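Local coordinates for endonuclease V (Homo sapiens, PDB 6OZE), which probably cleaves inosine-containing RNA near the inosine, one nucleotide to its 3' side, by metal-dependent hydrolysis, as an endoribonuclease of the RNase H-like clan, at residues K10-Q13 with A14-A18. The protein carries 4 engineered substitutions. Numbering follows the deposited sequence.
Sequences KREQ and ARLKA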
ATOM      1  N   LYS A  10      17.124  -8.179  -7.926  1.00 34.06           N
ATOM      2  CA  LYS A  10      16.988  -9.102  -6.804  1.00 34.88           C
ATOM      3  C   LYS A  10      17.950  -8.744  -5.684  1.00 34.79           C
ATOM      4  O   LYS A  10      17.587  -8.770  -4.502  1.00 32.80           O
ATOM      5  CB  LYS A  10      17.248 -10.533  -7.270  1.00 40.45           C
ATOM      6  CG  LYS A  10      16.106 -11.160  -8.046  1.00 45.25           C
ATOM      7  CD  LYS A  10      16.511 -12.545  -8.543  1.00 50.20           C
ATOM      8  CE  LYS A  10      15.512 -13.102  -9.541  1.00 56.62           C
ATOM      9  NZ  LYS A  10      15.988 -14.405 -10.087  1.00 63.92           N
ATOM     10  N   ARG A  11      19.189  -8.412  -6.040  1.00 33.62           N
ATOM     11  CA  ARG A  11      20.173  -8.066  -5.024  1.00 32.12           C
ATOM     12  C   ARG A  11      19.789  -6.775  -4.306  1.00 30.06           C
ATOM     13  O   ARG A  11      20.009  -6.638  -3.096  1.00 30.75           O
ATOM     14  CB  ARG A  11      21.547  -7.944  -5.681  1.00 43.10           C
ATOM     15  CG  ARG A  11      22.677  -8.138  -4.722  1.00 62.36           C
ATOM     16  CD  ARG A  11      23.584  -6.944  -4.731  1.00 70.71           C
ATOM     17  NE  ARG A  11      24.751  -7.154  -5.571  1.00 67.56           N
ATOM     18  CZ  ARG A  11      25.847  -6.411  -5.505  1.00 71.35           C
ATOM     19  NH1 ARG A  11      25.918  -5.411  -4.637  1.00 80.21           N
ATOM     20  NH2 ARG A  11      26.870  -6.669  -6.302  1.00 54.96           N
ATOM     21  N   GLU A  12      19.210  -5.816  -5.030  1.00 28.61           N
ATOM     22  CA  GLU A  12      18.785  -4.574  -4.394  1.00 26.77           C
ATOM     23  C   GLU A  12      17.571  -4.800  -3.494  1.00 27.77           C
ATOM     24  O   GLU A  12      17.459  -4.187  -2.426  1.00 27.39           O
ATOM     25  CB  GLU A  12      18.507  -3.517  -5.471  1.00 29.66           C
ATOM     26  CG  GLU A  12      17.963  -2.183  -4.967  1.00 26.68           C
ATOM     27  CD  GLU A  12      18.964  -1.373  -4.151  1.00 26.37           C
ATOM     28  OE1 GLU A  12      20.067  -1.884  -3.862  1.00 28.65           O
ATOM     29  OE2 GLU A  12      18.627  -0.222  -3.789  1.00 29.92           O
ATOM     30  N   GLN A  13      16.644  -5.673  -3.905  1.00 26.50           N
ATOM     31  CA  GLN A  13      15.553  -6.031  -3.005  1.00 25.38           C
ATOM     32  C   GLN A  13      16.097  -6.636  -1.722  1.00 28.96           C
ATOM     33  O   GLN A  13      15.654  -6.281  -0.626  1.00 29.65           O
ATOM     34  CB  GLN A  13      14.610  -7.019  -3.685  1.00 27.94           C
ATOM     35  CG  GLN A  13      13.731  -6.381  -4.733  1.00 28.76           C
ATOM     36  CD  GLN A  13      12.816  -7.393  -5.393  1.00 29.22           C
ATOM     37  OE1 GLN A  13      13.207  -8.534  -5.625  1.00 33.92           O
ATOM     38  NE2 GLN A  13      11.594  -6.973  -5.707  1.00 28.64           N
ATOM     39  N   ALA A  14      17.085  -7.529  -1.838  1.00 27.85           N
ATOM     40  CA  ALA A  14      17.676  -8.144  -0.653  1.00 30.92           C
ATOM     41  C   ALA A  14      18.366  -7.103   0.217  1.00 33.28           C
ATOM     42  O   ALA A  14      18.243  -7.130   1.447  1.00 32.69           O
ATOM     43  CB  ALA A  14      18.653  -9.252  -1.056  1.00 32.61           C
ATOM     44  N   ARG A  15      19.085  -6.162  -0.408  1.00 27.27           N
ATOM     45  CA  ARG A  15      19.754  -5.116   0.362  1.00 29.29           C
ATOM     46  C   ARG A  15      18.751  -4.318   1.173  1.00 31.29           C
ATOM     47  O   ARG A  15      18.963  -4.043   2.360  1.00 29.70           O
ATOM     48  CB  ARG A  15      20.505  -4.168  -0.583  1.00 28.56           C
ATOM     49  CG  ARG A  15      21.265  -3.047   0.147  1.00 28.54           C
ATOM     50  CD  ARG A  15      22.027  -2.125  -0.824  1.00 28.53           C
ATOM     51  NE  ARG A  15      21.145  -1.141  -1.472  1.00 28.06           N
ATOM     52  CZ  ARG A  15      21.064   0.142  -1.114  1.00 30.20           C
ATOM     53  NH1 ARG A  15      21.784   0.602  -0.098  1.00 30.93           N
ATOM     54  NH2 ARG A  15      20.278   0.977  -1.785  1.00 27.53           N
ATOM     55  N   LEU A  16      17.665  -3.912   0.531  1.00 25.86           N
ATOM     56  CA  LEU A  16      16.696  -3.045   1.184  1.00 21.84           C
ATOM     57  C   LEU A  16      15.829  -3.811   2.177  1.00 26.47           C
ATOM     58  O   LEU A  16      15.463  -3.265   3.225  1.00 29.12           O
ATOM     59  CB  LEU A  16      15.829  -2.355   0.131  1.00 23.74           C
ATOM     60  CG  LEU A  16      16.604  -1.420  -0.804  1.00 27.19           C
ATOM     61  CD1 LEU A  16      15.629  -0.790  -1.780  1.00 28.45           C
ATOM     62  CD2 LEU A  16      17.323  -0.359  -0.001  1.00 27.55           C
ATOM     63  N   LYS A  17      15.503  -5.075   1.874  1.00 25.53           N
ATOM     64  CA  LYS A  17      14.664  -5.869   2.776  1.00 27.20           C
ATOM     65  C   LYS A  17      15.308  -6.026   4.146  1.00 31.83           C
ATOM     66  O   LYS A  17      14.602  -6.166   5.157  1.00 32.06           O
ATOM     67  CB  LYS A  17      14.399  -7.246   2.167  1.00 28.47           C
ATOM     68  CG  LYS A  17      13.488  -8.161   2.992  1.00 33.36           C
ATOM     69  CD  LYS A  17      13.332  -9.508   2.304  1.00 46.37           C
ATOM     70  CE  LYS A  17      12.354 -10.407   3.047  1.00 50.81           C
ATOM     71  NZ  LYS A  17      12.193 -11.720   2.356  1.00 62.78           N
ATOM     72  N   ALA A  18      16.641  -6.024   4.201  1.00 30.02           N
ATOM     73  CA  ALA A  18      17.339  -6.135   5.473  1.00 32.26           C
ATOM     74  C   ALA A  18      17.077  -4.939   6.378  1.00 36.86           C
ATOM     75  O   ALA A  18      17.352  -5.018   7.581  1.00 37.10           O
ATOM     76  CB  ALA A  18      18.838  -6.319   5.243  1.00 35.04           C
TER
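Residues 10-17 form consecutive turns of the N-terminal helix 3-17, in which Ala14, Arg15, Leu16 and Lys17 each give their N-H to the carbonyl oxygen four residues back, from Lys10 O to Gln13 O. The side-chain link is a salt bridge between Glu12 and Arg15, three residues apart. The two chains leave the helix alongside one another. Arg15 meets the carboxylate side-on with two nitrogens: NE reaches Glu12 OE1 at 2.7 Å, and NH2 reaches Glu12 OE2 at 2.9 Å. The second bond is nearly straight, at 169°, and uses the syn lone pair of OE2. OE1 is also met on its syn side, but from somewhat out of the carboxylate plane. The planes of the two groups differ by only 26°. In Glu12, CB points away from residues 14-18 and CG lies anti to the backbone N, but the bend at chi2 (68°) brings the carboxylate back alongside Arg15. Leu16 packs against the pair: its CD1 lies 3.7 Å from Glu12 OE2, and its CD2 lies over one face of the guanidinium, off its centre. Where the helix faces the rest of the chain, buried Gln13 bonds through NE2 to Gly86 O, and Lys17 NZ bonds to Arg126 O. Glu12 and Gln13 also touch Phe90 of helix 89-106. These contacts tie the N-terminal helix to the body of the domain. An alanine at Glu12 would remove the carboxylate, and is likely to leave the Arg15 charge without this mate and its guanidinium freer to turn. The paired bonds probably restrict the rotation of both planar groups, and the opposite charges probably offset each other at the partly exposed edge of the helix, beside buried Leu16.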